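Local coordinates for protein BONZAI 1 (Arabidopsis thaliana, PDB 6KXT), which restrains cell death and defence responses as a calcium-dependent phospholipid-binding copine, represented here by its second C2 domain, at residues Ser13-Arg19 against Ile63-Leu69; Ile82-Ser86 against Leu96-Val100; Phe35-Ser39 against Pro49-Thr53. All blocks are in the same frame, centred on the assembly; numbering follows the deposited sequence.

Overall arrangement
Following the chain from the N terminus, strand 13-21 is the first strand, and its partner 63-69 comes later in the chain. Contact 3 closes first, a short hairpin in which 35-39 meets 49-53. Contact 1 then brings 63-69 back beside 13-19, so contact 3 is nested inside the loop that contact 1 closes. Contact 2 follows in series, a second hairpin of 82-86 and 96-100. Contacts 2 and 3 share one four-stranded sheet, where strands 34-40 and 81-87 are neighbours. Contact 1 forms an edge of the other, five-stranded sheet. F18 and W64 of contact 1 pack on L36 of contact 3, tying the two sheets together.

Contact 1 of 3, residues Ser13-Arg19 against Ile63-Leu69; sequences STEIVFR and IWKPVFL
E15 and F68 form an antiparallel non-hydrogen-bonded pair, and their side chains lie side by side, pointing the same way. CG of E15 is anti to the backbone N (chi1 177°), and the chain runs on extended. CB of E15 is 3.7 Å from CE2 of F68, and CG of E15 comes to 3.5 Å from the same ring atom. CD stays beside CE2 and CZ, with the carboxylate turned 40° from the ring plane. At the tip, OE1 remains by CE2 of F68, while OE2 of E15 reaches CB of P66 at 3.4 Å. OE2 also has K139 as a weak, long ion partner. With an alanine here, F68 and P66 would probably lose the packing of CG and the carboxylate, and K139 would be left without this weak partner.

T14 with L69 and I16 with V67 are hydrogen-bonded pairs, with two backbone bonds each. These strands form an edge of one sheet of the C2 beta sandwich. Between the I16-V67 pair and the R19-I63 bridge the register shifts by one. A water bridges the opening, bound by O of I16, N of F18 and O of K65. The backbones meet again where N of W64 donates to O of F18 at 3.1 Å.

On the inner side, F18 and V67 cross at about a right angle, CE2 of F18 being 3.8 Å from CG2 of V67. CG2 of I16 covers one face of the F18 ring. On the outer side, CG1 of V17 meets O of W64 and CG2 of I63, and CG2 of V17 meets CG of P66. R19 runs beside I63, CG of R19 3.7 Å from CG1 of I63. NE of R19 forms a salt bridge with D138.

Contact 2 of 3, residues Ile82-Ser86 against Leu96-Val100; sequences IIECS and LIGKV
I83 and V100 form a hydrogen-bonded antiparallel pair, and the two short strands run at 162° to each other. N of I83 donates to O of V100, and N of V100 donates to O of I83. E84 and K99 make the next, non-hydrogen-bonded pair. Between the C85-G98 and S86-L96 pairs the register slips by one residue. I97 and G98 both face C85, and their amides reach its carbonyl from the same face of the plane. N of I97 is 2.8 Å from O of C85, and N of G98 is 3.2 Å from that oxygen. One buried acceptor is thus gripped twice.

On the face of E84, S86, L96 and K99 the side chain of E84 bends at chi2 (-149°), which carries its carboxylate over toward the neighbouring strand. OE2 of E84 then lies 3.4 Å from CG of K99, the two side chains crossing at a slant, and also touches CB and CD of K99. NZ of K99 is not in contact with it, standing 4.8 Å from OE2 of E84. L96 crosses E84 at about a right angle and brings CD1 to 3.6 Å from OE2 of E84. Further along, CE of K99 rests on I82, 3.8 Å from its CG2.

The face of I83, C85 and V100 is apolar. At the bulge, SG of C85, anti to the backbone N (chi1 -177°), meets CD1 of I97 at 3.8 Å. The same methyl of I97 also presses on the carbonyl carbon of S86. C85 and V100 both pack on F119 of strand 117-121 in the opposing sheet. With two successive residues facing a single one, this is a classic beta bulge, set in a beta hairpin at the edge of one sheet of a C2 sandwich.

Contact 3 of 3, residues Phe35-Ser39 against Pro49-Thr53; sequences FLVVS and PVSKT
T53 has OG1 lodged between its backbone N and carbonyl carbon (chi1 70°), which aims the hydroxyl oxygen at the amide of L36. N of L36 donates to OG1 of T53 at 2.9 Å, in a nearly straight bond of 172°. The same torsion sets CG2 of T53 beside CB of L36. The main chain answers in the other direction, N of T53 donating to O of L36. A side-chain oxygen here takes the place of a backbone acceptor where strand 48-52 ends.

CG1 of V50 is anti to the carbonyl carbon (chi1 -67°), which leaves CG2 between the backbone N and the carbonyl carbon, 3.4 Å from O of V38. This methyl also approaches CG1 of V38 from an oblique direction. V50 and S51 both face V38, a classic beta bulge in the hairpin. O of V38 accepts from N of V50 at 2.8 Å and from N of S51 at 3.3 Å. N of V38 donates to O of S51.

On the opposite face V37 and P49 lie side by side, less certainly, as P49 has two conformers.

Main-chain bonds, with one to the T53 hydroxyl, hold the pairing, and apolar contacts fill in around them. Two donors on the V38 carbonyl, one closer than the other, are consistent with a hairpin that takes in an extra residue while keeping its pairing.

Contact 1 of 3, residues Ser13-Arg19 against Ile63-Leu69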
# COMPACT_ATOMS: atom_id res chain seq x y z
N SER A 13 -14.30 -7.49 -5.38
CA SER A 13 -13.87 -6.15 -4.91
C SER A 13 -13.30 -6.35 -3.51
O SER A 13 -13.96 -6.96 -2.65
CB SER A 13 -14.99 -5.18 -4.89
OG SER A 13 -14.60 -3.92 -4.40
N THR A 14 -12.06 -5.87 -3.28
CA THR A 14 -11.38 -6.03 -1.99
C THR A 14 -11.39 -4.69 -1.25
O THR A 14 -10.87 -3.69 -1.81
CB THR A 14 -9.97 -6.58 -2.20
OG1 THR A 14 -10.07 -7.80 -2.93
CG2 THR A 14 -9.28 -6.86 -0.88
N GLU A 15 -11.90 -4.67 -0.04
CA GLU A 15 -11.88 -3.48 0.83
C GLU A 15 -10.73 -3.68 1.82
O GLU A 15 -10.69 -4.71 2.54
CB GLU A 15 -13.22 -3.38 1.54
CG GLU A 15 -13.23 -2.21 2.50
CD GLU A 15 -14.55 -1.99 3.23
OE1 GLU A 15 -15.52 -2.71 2.90
OE2 GLU A 15 -14.60 -1.11 4.08
N ILE A 16 -9.84 -2.71 1.93
CA ILE A 16 -8.62 -2.81 2.77
C ILE A 16 -8.47 -1.57 3.62
O ILE A 16 -8.56 -0.44 3.10
CB ILE A 16 -7.34 -3.02 1.93
CG1 ILE A 16 -7.52 -4.19 0.95
CG2 ILE A 16 -6.15 -3.19 2.89
CD1 ILE A 16 -6.27 -4.58 0.18
N VAL A 17 -8.28 -1.75 4.91
CA VAL A 17 -7.87 -0.65 5.84
C VAL A 17 -6.39 -0.89 6.12
O VAL A 17 -6.02 -1.94 6.71
CB VAL A 17 -8.71 -0.60 7.13
CG1 VAL A 17 -8.08 0.37 8.12
CG2 VAL A 17 -10.16 -0.24 6.83
N PHE A 18 -5.55 0.05 5.73
CA PHE A 18 -4.11 0.09 5.99
C PHE A 18 -3.79 0.95 7.20
O PHE A 18 -4.44 1.96 7.46
CB PHE A 18 -3.37 0.69 4.79
CG PHE A 18 -3.38 -0.16 3.54
CD1 PHE A 18 -2.61 -1.32 3.50
CD2 PHE A 18 -4.08 0.21 2.41
CE1 PHE A 18 -2.51 -2.06 2.32
CE2 PHE A 18 -3.97 -0.53 1.24
CZ PHE A 18 -3.21 -1.67 1.21
N ARG A 19 -2.78 0.50 7.93
CA ARG A 19 -2.27 1.21 9.11
C ARG A 19 -0.75 1.20 9.02
O ARG A 19 -0.17 0.17 8.58
CB ARG A 19 -2.74 0.50 10.38
CG ARG A 19 -2.04 0.97 11.64
CD ARG A 19 -2.73 0.29 12.83
NE ARG A 19 -2.51 -1.15 12.96
CZ ARG A 19 -1.47 -1.69 13.55
NH1 ARG A 19 -0.48 -0.93 14.02
NH2 ARG A 19 -1.39 -3.00 13.70
N ILE A 63 -3.91 5.51 10.46
CA ILE A 63 -4.92 4.49 10.04
C ILE A 63 -5.82 5.18 9.04
O ILE A 63 -6.41 6.21 9.36
CB ILE A 63 -5.72 3.93 11.22
CG1 ILE A 63 -4.85 3.31 12.31
CG2 ILE A 63 -6.76 2.95 10.68
CD1 ILE A 63 -5.56 3.06 13.65
N TRP A 64 -5.90 4.70 7.79
CA TRP A 64 -6.63 5.43 6.75
C TRP A 64 -8.04 4.85 6.58
O TRP A 64 -8.29 3.70 7.04
CB TRP A 64 -5.86 5.40 5.41
CG TRP A 64 -4.63 6.25 5.38
CD1 TRP A 64 -4.56 7.60 5.18
CD2 TRP A 64 -3.28 5.78 5.54
NE1 TRP A 64 -3.25 7.98 5.20
CE2 TRP A 64 -2.44 6.91 5.43
CE3 TRP A 64 -2.70 4.54 5.83
CZ2 TRP A 64 -1.05 6.79 5.45
CZ3 TRP A 64 -1.32 4.42 5.87
CH2 TRP A 64 -0.50 5.53 5.71
N LYS A 65 -8.87 5.61 5.91
CA LYS A 65 -10.21 5.13 5.50
C LYS A 65 -9.99 3.97 4.53
O LYS A 65 -8.95 3.84 3.87
CB LYS A 65 -11.02 6.27 4.88
CG LYS A 65 -11.34 7.41 5.83
CD LYS A 65 -12.05 8.55 5.16
CE LYS A 65 -12.36 9.67 6.13
NZ LYS A 65 -13.26 10.67 5.52
N PRO A 66 -11.00 3.10 4.40
CA PRO A 66 -10.87 1.98 3.50
C PRO A 66 -10.63 2.39 2.06
O PRO A 66 -11.13 3.41 1.56
CB PRO A 66 -12.19 1.20 3.58
CG PRO A 66 -12.95 1.82 4.75
CD PRO A 66 -12.25 3.08 5.20
N VAL A 67 -9.79 1.60 1.39
CA VAL A 67 -9.64 1.63 -0.07
C VAL A 67 -10.30 0.40 -0.68
O VAL A 67 -10.38 -0.64 -0.03
CB VAL A 67 -8.19 1.81 -0.51
CG1 VAL A 67 -7.56 3.06 0.11
CG2 VAL A 67 -7.34 0.60 -0.23
N PHE A 68 -10.76 0.51 -1.92
CA PHE A 68 -11.43 -0.58 -2.64
C PHE A 68 -10.64 -0.87 -3.89
O PHE A 68 -10.34 0.04 -4.67
CB PHE A 68 -12.85 -0.15 -3.04
CG PHE A 68 -13.69 0.11 -1.84
CD1 PHE A 68 -13.68 1.36 -1.23
CD2 PHE A 68 -14.39 -0.91 -1.24
CE1 PHE A 68 -14.35 1.58 -0.03
CE2 PHE A 68 -15.12 -0.67 -0.08
CZ PHE A 68 -15.11 0.57 0.50
N LEU A 69 -10.21 -2.10 -4.05
CA LEU A 69 -9.40 -2.52 -5.21
C LEU A 69 -10.09 -3.65 -5.96
O LEU A 69 -10.42 -4.70 -5.37
CB LEU A 69 -8.03 -2.97 -4.70
CG LEU A 69 -7.14 -1.87 -4.15
CD1 LEU A 69 -5.95 -2.44 -3.40
CD2 LEU A 69 -6.69 -0.91 -5.27
O HOH W 1 -10.18 -7.50 -5.73
O HOH W 2 -6.84 1.95 3.83

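Contact 2 of 3, residues Ile82-Ser86 against Leu96-Val100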
# COMPACT_ATOMS: atom_id res chain seq x y z
N ILE A 82 2.68 -2.42 -6.02
CA ILE A 82 3.52 -1.54 -5.19
C ILE A 82 2.63 -0.75 -4.27
O ILE A 82 1.60 -0.20 -4.71
CB ILE A 82 4.38 -0.58 -6.03
CG1 ILE A 82 5.22 -1.33 -7.05
CG2 ILE A 82 5.22 0.23 -5.08
CD1 ILE A 82 6.09 -2.28 -6.43
N ILE A 83 3.04 -0.64 -3.00
CA ILE A 83 2.33 0.20 -2.00
C ILE A 83 3.38 1.13 -1.45
O ILE A 83 4.35 0.65 -0.88
CB ILE A 83 1.63 -0.62 -0.91
CG1 ILE A 83 0.70 -1.65 -1.54
CG2 ILE A 83 0.87 0.31 0.02
CD1 ILE A 83 0.42 -2.85 -0.67
N GLU A 84 3.25 2.42 -1.69
CA GLU A 84 4.24 3.38 -1.20
C GLU A 84 3.57 4.38 -0.29
O GLU A 84 2.48 4.92 -0.59
CB GLU A 84 4.90 4.14 -2.35
CG GLU A 84 5.63 3.22 -3.26
CD GLU A 84 6.84 3.86 -3.92
OE1 GLU A 84 6.64 4.78 -4.76
OE2 GLU A 84 7.94 3.33 -3.62
N CYS A 85 4.23 4.65 0.83
CA CYS A 85 3.83 5.71 1.76
C CYS A 85 4.69 6.96 1.42
O CYS A 85 5.90 6.83 1.28
CB CYS A 85 4.04 5.23 3.19
SG CYS A 85 3.49 6.47 4.39
N SER A 86 4.02 8.08 1.21
CA SER A 86 4.66 9.38 0.88
C SER A 86 4.16 10.47 1.82
O SER A 86 3.05 10.40 2.39
CB SER A 86 4.41 9.79 -0.53
OG SER A 86 4.97 8.85 -1.43
N LEU A 96 9.26 10.30 -0.52
CA LEU A 96 9.08 8.87 -0.23
C LEU A 96 9.39 8.57 1.23
O LEU A 96 10.50 8.90 1.71
CB LEU A 96 9.97 8.05 -1.14
CG LEU A 96 9.80 6.53 -1.04
CD1 LEU A 96 8.38 6.11 -1.37
CD2 LEU A 96 10.80 5.87 -1.97
N ILE A 97 8.43 7.96 1.91
CA ILE A 97 8.61 7.43 3.28
C ILE A 97 8.98 5.95 3.21
O ILE A 97 9.89 5.57 3.95
CB ILE A 97 7.35 7.72 4.12
CG1 ILE A 97 7.06 9.24 4.30
CG2 ILE A 97 7.44 6.96 5.43
CD1 ILE A 97 5.69 9.54 4.88
N GLY A 98 8.35 5.15 2.36
CA GLY A 98 8.69 3.72 2.33
C GLY A 98 7.88 2.99 1.27
O GLY A 98 6.84 3.49 0.86
N LYS A 99 8.41 1.85 0.84
CA LYS A 99 7.83 1.01 -0.21
C LYS A 99 7.65 -0.41 0.31
O LYS A 99 8.51 -0.97 1.03
CB LYS A 99 8.86 0.97 -1.36
CG LYS A 99 8.46 0.17 -2.56
CD LYS A 99 9.52 0.29 -3.64
CE LYS A 99 8.95 -0.33 -4.89
NZ LYS A 99 9.98 -0.39 -5.94
N VAL A 100 6.57 -1.01 -0.15
CA VAL A 100 6.27 -2.46 -0.03
C VAL A 100 5.86 -3.00 -1.41
O VAL A 100 5.27 -2.24 -2.19
CB VAL A 100 5.16 -2.59 1.03
CG1 VAL A 100 4.35 -3.87 0.92
CG2 VAL A 100 5.75 -2.37 2.44

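Contact 3 of 3, residues Phe35-Ser39 against Pro49-Thr53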
# COMPACT_ATOMS: atom_id res chain seq x y z
N PHE A 35 0.31 9.64 3.20
CA PHE A 35 -0.72 8.96 2.41
C PHE A 35 -0.07 7.77 1.72
O PHE A 35 1.18 7.64 1.64
CB PHE A 35 -1.33 9.95 1.39
CG PHE A 35 -0.46 10.44 0.27
CD1 PHE A 35 0.51 11.40 0.50
CD2 PHE A 35 -0.57 9.93 -1.01
CE1 PHE A 35 1.32 11.86 -0.52
CE2 PHE A 35 0.21 10.42 -2.06
CZ PHE A 35 1.17 11.37 -1.80
N LEU A 36 -0.96 6.85 1.30
CA LEU A 36 -0.51 5.64 0.56
C LEU A 36 -1.00 5.71 -0.88
O LEU A 36 -2.12 6.20 -1.15
CB LEU A 36 -1.05 4.33 1.15
CG LEU A 36 -0.76 4.04 2.60
CD1 LEU A 36 -1.37 2.70 3.00
CD2 LEU A 36 0.72 4.05 2.85
N VAL A 37 -0.20 5.20 -1.78
CA VAL A 37 -0.58 5.00 -3.20
C VAL A 37 -0.34 3.52 -3.50
O VAL A 37 0.73 2.97 -3.21
CB VAL A 37 0.26 5.89 -4.12
CG1 VAL A 37 -0.07 5.58 -5.56
CG2 VAL A 37 0.06 7.36 -3.76
N VAL A 38 -1.36 2.87 -4.06
CA VAL A 38 -1.25 1.50 -4.59
C VAL A 38 -1.12 1.58 -6.10
O VAL A 38 -1.91 2.32 -6.71
CB VAL A 38 -2.47 0.67 -4.20
CG1 VAL A 38 -2.34 -0.74 -4.71
CG2 VAL A 38 -2.63 0.63 -2.69
N SER A 39 -0.12 0.93 -6.65
CA SER A 39 0.16 1.02 -8.10
C SER A 39 0.34 -0.38 -8.70
O SER A 39 0.96 -1.30 -8.15
CB SER A 39 1.39 1.88 -8.39
OG SER A 39 1.24 3.12 -7.78
N PRO A 49 -0.55 4.28 -10.72
CA PRO A 49 -1.39 4.47 -9.53
C PRO A 49 -2.84 4.07 -9.80
O PRO A 49 -3.41 4.50 -10.79
CB PRO A 49 -1.26 5.96 -9.23
CG PRO A 49 0.08 6.31 -9.81
CD PRO A 49 0.13 5.53 -11.11
N VAL A 50 -3.40 3.25 -8.93
CA VAL A 50 -4.82 2.76 -9.06
C VAL A 50 -5.63 3.14 -7.85
O VAL A 50 -6.87 3.16 -7.95
CB VAL A 50 -4.86 1.24 -9.32
CG1 VAL A 50 -4.29 0.88 -10.69
CG2 VAL A 50 -4.19 0.39 -8.25
N SER A 51 -5.00 3.45 -6.71
CA SER A 51 -5.72 3.85 -5.51
C SER A 51 -4.81 4.75 -4.66
O SER A 51 -3.60 4.53 -4.64
CB SER A 51 -6.14 2.65 -4.76
OG SER A 51 -6.99 3.04 -3.73
N LYS A 52 -5.37 5.75 -4.03
CA LYS A 52 -4.61 6.53 -3.03
C LYS A 52 -5.51 6.82 -1.84
O LYS A 52 -6.76 6.93 -1.98
CB LYS A 52 -4.01 7.80 -3.63
CG LYS A 52 -5.02 8.82 -4.13
CD LYS A 52 -4.37 10.12 -4.56
CE LYS A 52 -5.35 11.15 -5.07
NZ LYS A 52 -6.54 11.26 -4.20
N THR A 53 -4.89 6.89 -0.68
CA THR A 53 -5.61 7.33 0.53
C THR A 53 -5.65 8.86 0.58
O THR A 53 -4.83 9.54 -0.11
CB THR A 53 -4.99 6.77 1.81
OG1 THR A 53 -3.71 7.39 2.06
CG2 THR A 53 -4.82 5.27 1.75